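Xcc_ctr_pt (Xanthomonas campestris pv. campestris, PDB 6NJW) is the C-terminal region, with a Toprim domain, of an OLD-family nuclease that probably cleaves nucleic acid by a two-metal mechanism. Local coordinates at residues G22-E27 against V78-R83; L92-L97 against D116-L121; L134-F139 against L180-I185. All coordinates share one frame; numbering follows the deposited sequence.

In the fold
Along the chain the three contacts follow in series, each closing before the next opens. Interaction 1 joins the two central strands, 22-26 and 77-82, of the four-stranded parallel sheet and lies near the centre of the molecule. Interaction 2 pairs helices 93-104 and 115-123 beside the edge strand 127-130; it touches interaction 1 through the salt bridge Arg83–Asp116 and through Arg96, which reaches the end of strand 77-82. Interaction 3 ties helix 134-154 to helix 178-188 and touches neither. The metal-binding acidic residues of interaction 1 thus have one helical contact adjoining them, at about 14 Å between centres, and another at about 19 Å; the two helical contacts lie about 25 Å apart, centre to centre.

Interaction 1 (G22-E27 against V78-R83); sequences GVILVE and VILTDR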
ATOM      1  N   GLY A  22       7.982 -14.542   0.353  1.00 38.49           N
ATOM      2  CA  GLY A  22       7.341 -13.567  -0.511  1.00 38.02           C
ATOM      3  C   GLY A  22       7.583 -12.176   0.023  1.00 33.73           C
ATOM      4  O   GLY A  22       7.935 -11.996   1.196  1.00 34.53           O
ATOM      5  N   VAL A  23       7.411 -11.178  -0.856  1.00 30.91           N
ATOM      6  CA  VAL A  23       7.681  -9.787  -0.491  1.00 30.63           C
ATOM      7  C   VAL A  23       6.558  -8.895  -1.005  1.00 33.33           C
ATOM      8  O   VAL A  23       6.174  -8.992  -2.169  1.00 34.59           O
ATOM      9  CB  VAL A  23       9.022  -9.274  -1.044  1.00 30.70           C
ATOM     10  CG1 VAL A  23       9.237  -7.834  -0.562  1.00 30.57           C
ATOM     11  CG2 VAL A  23      10.163 -10.143  -0.558  1.00 34.53           C
ATOM     12  N   ILE A  24       6.049  -8.024  -0.142  1.00 32.85           N
ATOM     13  CA  ILE A  24       5.105  -6.978  -0.512  1.00 32.75           C
ATOM     14  C   ILE A  24       5.860  -5.654  -0.556  1.00 27.69           C
ATOM     15  O   ILE A  24       6.318  -5.166   0.482  1.00 33.50           O
ATOM     16  CB  ILE A  24       3.946  -6.891   0.493  1.00 30.83           C
ATOM     17  CG1 ILE A  24       3.106  -8.178   0.469  1.00 31.85           C
ATOM     18  CG2 ILE A  24       3.103  -5.646   0.208  1.00 30.74           C
ATOM     19  CD1 ILE A  24       2.267  -8.353   1.772  1.00 32.61           C
ATOM     20  N   LEU A  25       5.950  -5.050  -1.739  1.00 31.70           N
ATOM     21  CA  LEU A  25       6.688  -3.802  -1.928  1.00 35.43           C
ATOM     22  C   LEU A  25       5.718  -2.633  -1.862  1.00 31.81           C
ATOM     23  O   LEU A  25       4.719  -2.618  -2.596  1.00 31.80           O
ATOM     24  CB  LEU A  25       7.413  -3.801  -3.281  1.00 30.65           C
ATOM     25  CG  LEU A  25       8.482  -4.874  -3.453  1.00 32.83           C
ATOM     26  CD1 LEU A  25       8.947  -4.879  -4.925  1.00 34.08           C
ATOM     27  CD2 LEU A  25       9.629  -4.579  -2.492  1.00 37.66           C
ATOM     28  N   VAL A  26       6.015  -1.664  -0.990  1.00 32.94           N
ATOM     29  CA  VAL A  26       5.169  -0.503  -0.751  1.00 35.77           C
ATOM     30  C   VAL A  26       6.034   0.756  -0.801  1.00 35.36           C
ATOM     31  O   VAL A  26       7.259   0.694  -0.721  1.00 35.40           O
ATOM     32  CB  VAL A  26       4.431  -0.612   0.604  1.00 33.82           C
ATOM     33  CG1 VAL A  26       3.609  -1.939   0.648  1.00 35.50           C
ATOM     34  CG2 VAL A  26       5.405  -0.551   1.746  1.00 35.06           C
ATOM     35  N   GLU A  27       5.379   1.913  -0.933  1.00 36.52           N
ATOM     36  CA  GLU A  27       6.123   3.154  -1.139  1.00 39.36           C
ATOM     37  C   GLU A  27       6.721   3.708   0.151  1.00 43.36           C
ATOM     38  O   GLU A  27       7.833   4.241   0.139  1.00 40.95           O
ATOM     39  CB  GLU A  27       5.221   4.212  -1.773  1.00 38.26           C
ATOM     40  CG  GLU A  27       4.842   3.927  -3.223  1.00 39.64           C
ATOM     41  CD  GLU A  27       3.985   5.054  -3.799  1.00 47.57           C
ATOM     42  OE1 GLU A  27       3.918   6.124  -3.156  1.00 48.56           O
ATOM     43  OE2 GLU A  27       3.386   4.875  -4.879  1.00 46.44           O
ATOM     44  N   VAL A  78       4.693  -8.566  -4.815  1.00 31.19           N
ATOM     45  CA  VAL A  78       3.632  -7.711  -5.322  1.00 33.85           C
ATOM     46  C   VAL A  78       4.066  -6.261  -5.125  1.00 32.99           C
ATOM     47  O   VAL A  78       5.000  -5.974  -4.389  1.00 34.28           O
ATOM     48  CB  VAL A  78       2.286  -7.987  -4.619  1.00 31.49           C
ATOM     49  CG1 VAL A  78       1.800  -9.393  -4.959  1.00 33.00           C
ATOM     50  CG2 VAL A  78       2.429  -7.819  -3.095  1.00 32.09           C
ATOM     51  N   ILE A  79       3.367  -5.339  -5.783  1.00 30.92           N
ATOM     52  CA  ILE A  79       3.632  -3.909  -5.635  1.00 33.69           C
ATOM     53  C   ILE A  79       2.329  -3.187  -5.325  1.00 33.10           C
ATOM     54  O   ILE A  79       1.294  -3.481  -5.925  1.00 34.11           O
ATOM     55  CB  ILE A  79       4.272  -3.316  -6.914  1.00 34.58           C
ATOM     56  CG1 ILE A  79       5.748  -3.704  -7.007  1.00 35.95           C
ATOM     57  CG2 ILE A  79       4.108  -1.791  -6.963  1.00 33.85           C
ATOM     58  CD1 ILE A  79       6.363  -3.428  -8.396  1.00 34.68           C
ATOM     59  N   LEU A  80       2.393  -2.224  -4.410  1.00 35.62           N
ATOM     60  CA  LEU A  80       1.307  -1.295  -4.117  1.00 35.01           C
ATOM     61  C   LEU A  80       1.838   0.106  -4.364  1.00 36.56           C
ATOM     62  O   LEU A  80       2.807   0.524  -3.718  1.00 35.31           O
ATOM     63  CB  LEU A  80       0.838  -1.431  -2.661  1.00 32.63           C
ATOM     64  CG  LEU A  80       0.213  -2.791  -2.354  1.00 35.21           C
ATOM     65  CD1 LEU A  80       0.102  -3.058  -0.860  1.00 37.28           C
ATOM     66  CD2 LEU A  80      -1.155  -2.769  -2.988  1.00 41.16           C
ATOM     67  N   THR A  81       1.208   0.837  -5.278  1.00 35.01           N
ATOM     68  CA  THR A  81       1.707   2.171  -5.594  1.00 43.28           C
ATOM     69  C   THR A  81       0.534   3.066  -5.968  1.00 45.62           C
ATOM     70  O   THR A  81      -0.570   2.587  -6.244  1.00 40.32           O
ATOM     71  CB  THR A  81       2.758   2.117  -6.714  1.00 41.83           C
ATOM     72  OG1 THR A  81       3.464   3.370  -6.790  1.00 41.06           O
ATOM     73  CG2 THR A  81       2.112   1.795  -8.043  1.00 42.42           C
ATOM     74  N   ASP A  82       0.783   4.380  -5.950  1.00 45.49           N
ATOM     75  CA  ASP A  82      -0.253   5.394  -6.147  1.00 47.19           C
ATOM     76  C   ASP A  82      -0.246   5.918  -7.578  1.00 50.49           C
ATOM     77  O   ASP A  82       0.819   6.141  -8.162  1.00 47.12           O
ATOM     78  CB  ASP A  82      -0.052   6.562  -5.181  1.00 51.70           C
ATOM     79  CG  ASP A  82      -0.348   6.180  -3.743  1.00 53.11           C
ATOM     80  OD1 ASP A  82      -0.930   5.099  -3.533  1.00 54.75           O
ATOM     81  OD2 ASP A  82      -0.001   6.949  -2.827  1.00 60.50           O
ATOM     82  N   ARG A  83      -1.443   6.146  -8.130  1.00 47.13           N
ATOM     83  CA  ARG A  83      -1.528   6.565  -9.528  1.00 53.90           C
ATOM     84  C   ARG A  83      -0.845   7.905  -9.757  1.00 56.44           C
ATOM     85  O   ARG A  83      -0.146   8.084 -10.764  1.00 60.02           O
ATOM     86  CB  ARG A  83      -2.982   6.644  -9.992  1.00 55.38           C
ATOM     87  CG  ARG A  83      -3.088   6.780 -11.515  1.00 59.81           C
ATOM     88  CD  ARG A  83      -4.520   6.973 -11.974  1.00 64.27           C
ATOM     89  NE  ARG A  83      -4.672   6.848 -13.420  1.00 67.82           N
ATOM     90  CZ  ARG A  83      -5.190   5.782 -14.024  1.00 71.05           C
ATOM     91  NH1 ARG A  83      -5.604   4.750 -13.298  1.00 72.11           N
ATOM     92  NH2 ARG A  83      -5.293   5.743 -15.346  1.00 65.99           N
TER
HETATM   93  O   HOH W   1       2.558   1.831  -1.401  1.00 38.66           O
HETATM   94  O   HOH W   2       2.284   8.194  -2.984  1.00 61.28           O
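The carboxylate of Glu27 bridges from one strand end to the next: Asp82 N comes from above its plane, 37° out of it, and donates to Glu27 OE2 at 2.9 Å. This bond holds the group against segment 78-83. Thr81 OG1 sits beside the same oxygen, in an approach so short that its exact length is doubtful. The other oxygen, OE1, faces Asp82 OD2 at 4.0 Å. These two carboxylates are turned 59° apart, and one water donates to both Glu27 OE1 and Asp82 OD2 and so links them. In Glu27, CG stands anti to the carbonyl carbon and the chain runs on extended, which takes the carboxylate across to the end of strand 77-82.

Behind this acidic end the strands run parallel, in a ladder of Val78 N to Val23 O, Leu25 N to Val78 O and Leu80 N to Leu25 O. A second water continues it, accepting from Glu27 N and donating to Leu80 O where the strands begin to diverge. On one face of the sheet Ile24 CG1 lies against Val78 CG2 at 3.6 Å, the two side chains side by side, while Leu80 CD1 touches Ile24 CG2 and Val26 CG1; helix 208-226 covers this face. On the other, Leu25 CD1 meets Ile79 CG1 at 4.0 Å, on the side packed by helix 62-68.

Asp82 and Tyr209 contribute to the magnesium site in this crystal; Glu27 and Asp84 are magnesium ligands in another structure of this protein, though not bound to it here. Acidic residues gathered at the C-terminal ends of adjacent parallel strands are the hallmark of the Toprim active site.

Interaction 2 (L92-L97 against D116-L121); sequences LVRRRL and DEVIKL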
ATOM      1  N   LEU A  92       2.516   9.175 -14.764  1.00 60.96           N
ATOM      2  CA  LEU A  92       3.873   8.928 -14.274  1.00 66.03           C
ATOM      3  C   LEU A  92       3.945   7.570 -13.565  1.00 59.67           C
ATOM      4  O   LEU A  92       5.028   6.996 -13.404  1.00 53.15           O
ATOM      5  CB  LEU A  92       4.318  10.040 -13.326  1.00 66.50           C
ATOM      6  CG  LEU A  92       5.804  10.407 -13.234  1.00 73.66           C
ATOM      7  CD1 LEU A  92       5.926  11.754 -12.531  1.00 65.95           C
ATOM      8  CD2 LEU A  92       6.667   9.360 -12.519  1.00 71.42           C
ATOM      9  N   VAL A  93       2.794   7.056 -13.121  1.00 56.25           N
ATOM     10  CA  VAL A  93       2.775   5.648 -12.767  1.00 48.06           C
ATOM     11  C   VAL A  93       2.997   4.827 -14.023  1.00 48.87           C
ATOM     12  O   VAL A  93       3.484   3.693 -13.952  1.00 46.67           O
ATOM     13  CB  VAL A  93       1.469   5.260 -12.038  1.00 54.56           C
ATOM     14  CG1 VAL A  93       0.279   5.307 -12.976  1.00 47.47           C
ATOM     15  CG2 VAL A  93       1.608   3.877 -11.439  1.00 48.89           C
ATOM     16  N   ARG A  94       2.696   5.402 -15.192  1.00 47.13           N
ATOM     17  CA  ARG A  94       2.950   4.699 -16.443  1.00 47.74           C
ATOM     18  C   ARG A  94       4.426   4.356 -16.592  1.00 45.27           C
ATOM     19  O   ARG A  94       4.784   3.207 -16.887  1.00 50.97           O
ATOM     20  CB  ARG A  94       2.475   5.541 -17.625  1.00 50.51           C
ATOM     21  CG  ARG A  94       2.788   4.908 -18.956  1.00 51.38           C
ATOM     22  CD  ARG A  94       2.222   5.690 -20.127  1.00 51.32           C
ATOM     23  NE  ARG A  94       2.507   5.007 -21.390  1.00 55.94           N
ATOM     24  CZ  ARG A  94       3.638   5.158 -22.075  1.00 58.46           C
ATOM     25  NH1 ARG A  94       4.588   5.968 -21.618  1.00 58.93           N
ATOM     26  NH2 ARG A  94       3.825   4.500 -23.218  1.00 58.34           N
ATOM     27  N   ARG A  95       5.299   5.349 -16.415  1.00 49.74           N
ATOM     28  CA  ARG A  95       6.738   5.117 -16.541  1.00 48.66           C
ATOM     29  C   ARG A  95       7.243   4.220 -15.418  1.00 45.79           C
ATOM     30  O   ARG A  95       8.033   3.297 -15.653  1.00 46.20           O
ATOM     31  CB  ARG A  95       7.482   6.458 -16.539  1.00 51.70           C
ATOM     32  CG  ARG A  95       9.005   6.351 -16.701  1.00 46.36           C
ATOM     33  CD  ARG A  95       9.372   5.710 -18.037  1.00 51.94           C
ATOM     34  NE  ARG A  95       8.738   6.438 -19.127  1.00 52.83           N
ATOM     35  CZ  ARG A  95       8.590   5.974 -20.358  1.00 59.60           C
ATOM     36  NH1 ARG A  95       9.045   4.769 -20.679  1.00 54.76           N
ATOM     37  NH2 ARG A  95       7.980   6.727 -21.269  1.00 60.40           N
ATOM     38  N   ARG A  96       6.785   4.481 -14.193  1.00 47.11           N
ATOM     39  CA  ARG A  96       7.150   3.650 -13.053  1.00 49.39           C
ATOM     40  C   ARG A  96       6.840   2.180 -13.316  1.00 43.31           C
ATOM     41  O   ARG A  96       7.655   1.305 -13.006  1.00 41.73           O
ATOM     42  CB  ARG A  96       6.422   4.162 -11.809  1.00 52.46           C
ATOM     43  CG  ARG A  96       6.659   3.384 -10.514  1.00 55.39           C
ATOM     44  CD  ARG A  96       5.681   3.870  -9.435  1.00 47.13           C
ATOM     45  NE  ARG A  96       5.524   5.324  -9.518  1.00 54.77           N
ATOM     46  CZ  ARG A  96       4.410   5.989  -9.225  1.00 54.48           C
ATOM     47  NH1 ARG A  96       3.330   5.340  -8.816  1.00 47.31           N
ATOM     48  NH2 ARG A  96       4.380   7.313  -9.341  1.00 56.83           N
ATOM     49  N   LEU A  97       5.689   1.891 -13.934  1.00 42.79           N
ATOM     50  CA  LEU A  97       5.309   0.506 -14.188  1.00 45.61           C
ATOM     51  C   LEU A  97       5.974  -0.058 -15.437  1.00 39.85           C
ATOM     52  O   LEU A  97       6.262  -1.253 -15.489  1.00 41.67           O
ATOM     53  CB  LEU A  97       3.783   0.380 -14.307  1.00 41.55           C
ATOM     54  CG  LEU A  97       3.003   0.515 -12.998  1.00 44.22           C
ATOM     55  CD1 LEU A  97       1.499   0.339 -13.226  1.00 43.71           C
ATOM     56  CD2 LEU A  97       3.512  -0.484 -11.971  1.00 44.08           C
ATOM     57  N   ASP A 116      -3.553   3.277 -18.939  1.00 54.38           N
ATOM     58  CA  ASP A 116      -4.484   2.253 -18.483  1.00 54.82           C
ATOM     59  C   ASP A 116      -4.113   0.875 -19.019  1.00 49.55           C
ATOM     60  O   ASP A 116      -4.308  -0.125 -18.325  1.00 48.85           O
ATOM     61  CB  ASP A 116      -5.915   2.628 -18.869  1.00 60.41           C
ATOM     62  CG  ASP A 116      -6.537   3.626 -17.895  1.00 64.28           C
ATOM     63  OD1 ASP A 116      -5.944   3.876 -16.822  1.00 69.07           O
ATOM     64  OD2 ASP A 116      -7.619   4.167 -18.199  1.00 72.24           O
ATOM     65  N   GLU A 117      -3.549   0.796 -20.225  1.00 50.54           N
ATOM     66  CA  GLU A 117      -3.066  -0.494 -20.713  1.00 50.16           C
ATOM     67  C   GLU A 117      -1.855  -0.979 -19.912  1.00 46.21           C
ATOM     68  O   GLU A 117      -1.730  -2.177 -19.632  1.00 48.63           O
ATOM     69  CB  GLU A 117      -2.720  -0.403 -22.205  1.00 53.44           C
ATOM     70  CG  GLU A 117      -3.940  -0.335 -23.143  1.00 57.51           C
ATOM     71  CD  GLU A 117      -3.588   0.195 -24.538  1.00 59.91           C
ATOM     72  OE1 GLU A 117      -2.803   1.159 -24.648  1.00 64.24           O
ATOM     73  OE2 GLU A 117      -4.085  -0.369 -25.529  1.00 64.18           O
ATOM     74  N   VAL A 118      -0.934  -0.078 -19.567  1.00 44.83           N
ATOM     75  CA  VAL A 118       0.200  -0.479 -18.735  1.00 44.62           C
ATOM     76  C   VAL A 118      -0.295  -0.952 -17.373  1.00 48.72           C
ATOM     77  O   VAL A 118       0.205  -1.938 -16.818  1.00 46.62           O
ATOM     78  CB  VAL A 118       1.205   0.680 -18.618  1.00 47.34           C
ATOM     79  CG1 VAL A 118       2.185   0.466 -17.446  1.00 45.25           C
ATOM     80  CG2 VAL A 118       1.960   0.832 -19.928  1.00 49.30           C
ATOM     81  N   ILE A 119      -1.323  -0.288 -16.846  1.00 42.91           N
ATOM     82  CA  ILE A 119      -1.848  -0.626 -15.528  1.00 41.50           C
ATOM     83  C   ILE A 119      -2.535  -1.991 -15.541  1.00 41.85           C
ATOM     84  O   ILE A 119      -2.324  -2.811 -14.640  1.00 42.13           O
ATOM     85  CB  ILE A 119      -2.789   0.490 -15.036  1.00 46.84           C
ATOM     86  CG1 ILE A 119      -1.966   1.726 -14.657  1.00 46.00           C
ATOM     87  CG2 ILE A 119      -3.600   0.025 -13.842  1.00 44.22           C
ATOM     88  CD1 ILE A 119      -2.790   2.986 -14.430  1.00 49.06           C
ATOM     89  N   LYS A 120      -3.373  -2.267 -16.545  1.00 42.72           N
ATOM     90  CA  LYS A 120      -4.061  -3.565 -16.533  1.00 45.86           C
ATOM     91  C   LYS A 120      -3.118  -4.721 -16.873  1.00 41.57           C
ATOM     92  O   LYS A 120      -3.330  -5.850 -16.408  1.00 39.70           O
ATOM     93  CB  LYS A 120      -5.263  -3.547 -17.476  1.00 48.13           C
ATOM     94  CG  LYS A 120      -4.931  -3.471 -18.941  1.00 48.13           C
ATOM     95  CD  LYS A 120      -6.226  -3.254 -19.742  1.00 58.87           C
ATOM     96  CE  LYS A 120      -6.004  -3.381 -21.253  1.00 55.73           C
ATOM     97  NZ  LYS A 120      -7.233  -3.007 -22.017  1.00 63.04           N
ATOM     98  N   LEU A 121      -2.065  -4.468 -17.657  1.00 43.30           N
ATOM     99  CA  LEU A 121      -1.025  -5.480 -17.827  1.00 42.01           C
ATOM    100  C   LEU A 121      -0.326  -5.770 -16.507  1.00 43.14           C
ATOM    101  O   LEU A 121      -0.068  -6.934 -16.166  1.00 40.24           O
ATOM    102  CB  LEU A 121      -0.002  -5.018 -18.869  1.00 42.64           C
ATOM    103  CG  LEU A 121       1.245  -5.877 -19.084  1.00 43.36           C
ATOM    104  CD1 LEU A 121       0.886  -7.320 -19.448  1.00 40.24           C
ATOM    105  CD2 LEU A 121       2.145  -5.245 -20.162  1.00 48.02           C
TER
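Val118 points toward the opposing helix and sets its CG1 methyl against Leu97 CB at 3.5 Å, the closest approach between the two segments. That methyl stands anti to the backbone N (chi1 163°), which also brings it to 3.8 Å from Arg94 O. Its other branch, CG2, lies obliquely near the Arg94 guanidinium and approaches Arg94 CG at 4.3 Å, so the arginine's CG borders this methyl, while NE donates to Leu113 O.

One residue on, Ile119 extends across the contact with its far end. Its CG1 meets Leu97 CD1 at 4.0 Å, the two side chains slanting past one another. Its terminal CD1 reaches Val93 CG1 at 4.1 Å, where the valine and isoleucine side chains cross at about a right angle. Val118 and Ile119 therefore divide the surface of segment 92-97: the first sits by Arg94 and Leu97, the second by Val93 and Leu97, and Leu97 is shared. The short helical segments make an angle of 44° at an axis distance of 9.2 Å.

Val93, Leu97 and Ile119 all also touch Val129, so strand 127-130 lies against this helix pair. With branched aliphatic groups doing nearly all the touching and the polar bonds of Arg94 directed elsewhere, the two segments are held by burial of apolar surface and van der Waals contact, without a directional bond between them.

Interaction 3 (L134-F139 against L180-I185); sequences LEPELF and LLLRLI
Glu135, Pro136 and Phe139 of helix 134-154 pack against Leu181, Leu182 and Ile185 of helix 178-188 in a buried, largely apolar helix-helix contact about 25 Å, centre to centre, from interaction 2. The short segments cross steeply, at 113°, with their axes 10.3 Å apart.

Ile185 brings the tip of its longer branch, CD1, to 3.6 Å from Glu135 CB and almost as near to CG. The glutamate lends its aliphatic part to this packing and then bends: a chi2 of 95° turns the carboxylate aside from the extended path. OE2 is bound in a salt bridge to Lys190, while OE1 lies 4.1 Å from Leu182 CD2. Lys190, at the start of helix 190-197, probably balances the charge of this buried carboxylate.

This pair belongs to the helical part that follows the four-stranded Toprim sheet in the chain; helix 134-154 begins soon after its edge strand 127-130, and Glu135 also touches Ala30 of helix 29-41.

Leu182 meets Pro136 at about a right angle, its CD2 at 4.1 Å from the ring atom CD. Leu181 uses a single methyl, CD2, with CG anti to the backbone N (chi1 175°), to reach both Pro136 CA and Phe139 CB, each at 4.1 Å. That same methyl approaches the Phe139 ring obliquely, and the Phe139 side chain also touches Trp169 and Val170 of helix 160-171.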
ATOM      1  N   LEU A 134      -3.417   6.940   0.236  1.00 55.08           N
ATOM      2  CA  LEU A 134      -3.943   6.013   1.240  1.00 47.92           C
ATOM      3  C   LEU A 134      -4.762   6.726   2.314  1.00 50.77           C
ATOM      4  O   LEU A 134      -5.915   6.367   2.572  1.00 45.83           O
ATOM      5  CB  LEU A 134      -2.794   5.235   1.880  1.00 52.81           C
ATOM      6  CG  LEU A 134      -3.214   4.236   2.953  1.00 50.22           C
ATOM      7  CD1 LEU A 134      -4.205   3.219   2.383  1.00 43.48           C
ATOM      8  CD2 LEU A 134      -1.984   3.540   3.503  1.00 47.81           C
ATOM      9  N   GLU A 135      -4.175   7.719   2.972  1.00 46.96           N
ATOM     10  CA  GLU A 135      -4.850   8.291   4.136  1.00 47.28           C
ATOM     11  C   GLU A 135      -6.156   9.008   3.786  1.00 43.57           C
ATOM     12  O   GLU A 135      -7.147   8.854   4.512  1.00 45.91           O
ATOM     13  CB  GLU A 135      -3.899   9.230   4.879  1.00 47.11           C
ATOM     14  CG  GLU A 135      -2.680   8.520   5.480  1.00 45.46           C
ATOM     15  CD  GLU A 135      -1.469   8.582   4.568  1.00 54.80           C
ATOM     16  OE1 GLU A 135      -1.660   8.728   3.331  1.00 49.09           O
ATOM     17  OE2 GLU A 135      -0.330   8.502   5.093  1.00 53.74           O
ATOM     18  N   PRO A 136      -6.223   9.800   2.709  1.00 49.28           N
ATOM     19  CA  PRO A 136      -7.532  10.382   2.355  1.00 50.58           C
ATOM     20  C   PRO A 136      -8.568   9.329   2.000  1.00 48.18           C
ATOM     21  O   PRO A 136      -9.738   9.470   2.373  1.00 50.52           O
ATOM     22  CB  PRO A 136      -7.206  11.294   1.163  1.00 52.03           C
ATOM     23  CG  PRO A 136      -5.731  11.560   1.281  1.00 57.09           C
ATOM     24  CD  PRO A 136      -5.152  10.299   1.825  1.00 47.78           C
ATOM     25  N   GLU A 137      -8.173   8.256   1.314  1.00 56.41           N
ATOM     26  CA  GLU A 137      -9.129   7.178   1.056  1.00 53.21           C
ATOM     27  C   GLU A 137      -9.672   6.605   2.362  1.00 49.03           C
ATOM     28  O   GLU A 137     -10.887   6.453   2.529  1.00 55.94           O
ATOM     29  CB  GLU A 137      -8.491   6.079   0.206  1.00 57.20           C
ATOM     30  CG  GLU A 137      -9.266   4.762   0.296  1.00 59.02           C
ATOM     31  CD  GLU A 137      -9.209   3.911  -0.965  1.00 65.31           C
ATOM     32  OE1 GLU A 137      -8.363   4.178  -1.849  1.00 67.13           O
ATOM     33  OE2 GLU A 137     -10.028   2.961  -1.072  1.00 66.57           O
ATOM     34  N   LEU A 138      -8.787   6.297   3.315  1.00 51.52           N
ATOM     35  CA  LEU A 138      -9.257   5.732   4.577  1.00 48.69           C
ATOM     36  C   LEU A 138     -10.159   6.704   5.324  1.00 52.35           C
ATOM     37  O   LEU A 138     -11.141   6.291   5.950  1.00 53.01           O
ATOM     38  CB  LEU A 138      -8.075   5.337   5.458  1.00 45.82           C
ATOM     39  CG  LEU A 138      -7.146   4.268   4.893  1.00 48.58           C
ATOM     40  CD1 LEU A 138      -5.970   4.085   5.832  1.00 48.86           C
ATOM     41  CD2 LEU A 138      -7.921   2.963   4.718  1.00 49.47           C
ATOM     42  N   PHE A 139      -9.827   8.000   5.299  1.00 53.91           N
ATOM     43  CA  PHE A 139     -10.679   8.972   5.973  1.00 48.96           C
ATOM     44  C   PHE A 139     -12.068   8.992   5.359  1.00 49.86           C
ATOM     45  O   PHE A 139     -13.072   9.040   6.076  1.00 49.86           O
ATOM     46  CB  PHE A 139     -10.064  10.373   5.916  1.00 48.53           C
ATOM     47  CG  PHE A 139     -10.693  11.333   6.875  1.00 47.90           C
ATOM     48  CD1 PHE A 139     -11.835  12.031   6.527  1.00 56.14           C
ATOM     49  CD2 PHE A 139     -10.162  11.517   8.141  1.00 52.72           C
ATOM     50  CE1 PHE A 139     -12.427  12.903   7.414  1.00 54.63           C
ATOM     51  CE2 PHE A 139     -10.748  12.388   9.032  1.00 53.18           C
ATOM     52  CZ  PHE A 139     -11.889  13.079   8.666  1.00 50.94           C
ATOM     53  N   LEU A 180      -4.508  19.907   4.262  1.00 44.65           N
ATOM     54  CA  LEU A 180      -4.386  20.055   5.706  1.00 47.39           C
ATOM     55  C   LEU A 180      -4.356  18.698   6.398  1.00 47.41           C
ATOM     56  O   LEU A 180      -3.574  18.495   7.340  1.00 40.70           O
ATOM     57  CB  LEU A 180      -5.529  20.915   6.242  1.00 49.04           C
ATOM     58  CG  LEU A 180      -5.455  21.229   7.733  1.00 48.76           C
ATOM     59  CD1 LEU A 180      -4.133  21.904   8.052  1.00 50.14           C
ATOM     60  CD2 LEU A 180      -6.635  22.110   8.157  1.00 52.45           C
ATOM     61  N   LEU A 181      -5.204  17.761   5.952  1.00 44.62           N
ATOM     62  CA  LEU A 181      -5.162  16.413   6.510  1.00 44.11           C
ATOM     63  C   LEU A 181      -3.762  15.827   6.403  1.00 38.25           C
ATOM     64  O   LEU A 181      -3.196  15.358   7.394  1.00 40.97           O
ATOM     65  CB  LEU A 181      -6.177  15.507   5.806  1.00 44.82           C
ATOM     66  CG  LEU A 181      -6.120  14.038   6.227  1.00 40.91           C
ATOM     67  CD1 LEU A 181      -6.482  13.924   7.691  1.00 40.93           C
ATOM     68  CD2 LEU A 181      -7.052  13.168   5.359  1.00 43.89           C
ATOM     69  N   LEU A 182      -3.187  15.841   5.200  1.00 38.29           N
ATOM     70  CA  LEU A 182      -1.867  15.257   5.032  1.00 41.14           C
ATOM     71  C   LEU A 182      -0.805  16.057   5.770  1.00 40.40           C
ATOM     72  O   LEU A 182       0.173  15.478   6.246  1.00 39.78           O
ATOM     73  CB  LEU A 182      -1.534  15.125   3.548  1.00 42.92           C
ATOM     74  CG  LEU A 182      -2.480  14.132   2.855  1.00 48.54           C
ATOM     75  CD1 LEU A 182      -2.231  14.088   1.362  1.00 54.20           C
ATOM     76  CD2 LEU A 182      -2.352  12.743   3.464  1.00 46.18           C
ATOM     77  N   ARG A 183      -0.986  17.376   5.886  1.00 40.58           N
ATOM     78  CA  ARG A 183      -0.062  18.179   6.684  1.00 42.05           C
ATOM     79  C   ARG A 183      -0.061  17.720   8.137  1.00 35.30           C
ATOM     80  O   ARG A 183       0.999  17.555   8.749  1.00 38.33           O
ATOM     81  CB  ARG A 183      -0.437  19.672   6.570  1.00 41.02           C
ATOM     82  CG  ARG A 183       0.585  20.649   7.157  1.00 44.46           C
ATOM     83  CD  ARG A 183       0.268  22.139   6.770  1.00 44.58           C
ATOM     84  NE  ARG A 183      -0.076  22.250   5.357  1.00 49.59           N
ATOM     85  CZ  ARG A 183      -1.145  22.888   4.888  1.00 49.30           C
ATOM     86  NH1 ARG A 183      -1.961  23.516   5.721  1.00 49.68           N
ATOM     87  NH2 ARG A 183      -1.391  22.903   3.585  1.00 46.77           N
ATOM     88  N   LEU A 184      -1.232  17.486   8.705  1.00 38.84           N
ATOM     89  CA  LEU A 184      -1.275  17.017  10.089  1.00 41.70           C
ATOM     90  C   LEU A 184      -0.645  15.632  10.228  1.00 39.98           C
ATOM     91  O   LEU A 184       0.133  15.380  11.159  1.00 36.93           O
ATOM     92  CB  LEU A 184      -2.719  17.017  10.588  1.00 40.14           C
ATOM     93  CG  LEU A 184      -3.398  18.394  10.564  1.00 42.88           C
ATOM     94  CD1 LEU A 184      -4.885  18.311  10.903  1.00 45.23           C
ATOM     95  CD2 LEU A 184      -2.675  19.415  11.469  1.00 38.55           C
ATOM     96  N   ILE A 185      -0.956  14.721   9.303  1.00 39.37           N
ATOM     97  CA  ILE A 185      -0.400  13.369   9.384  1.00 37.30           C
ATOM     98  C   ILE A 185       1.120  13.397   9.252  1.00 37.90           C
ATOM     99  O   ILE A 185       1.833  12.712   9.994  1.00 41.95           O
ATOM    100  CB  ILE A 185      -1.052  12.468   8.319  1.00 36.01           C
ATOM    101  CG1 ILE A 185      -2.524  12.217   8.676  1.00 38.58           C
ATOM    102  CG2 ILE A 185      -0.282  11.153   8.198  1.00 37.59           C
ATOM    103  CD1 ILE A 185      -3.333  11.519   7.548  1.00 41.18           C
TER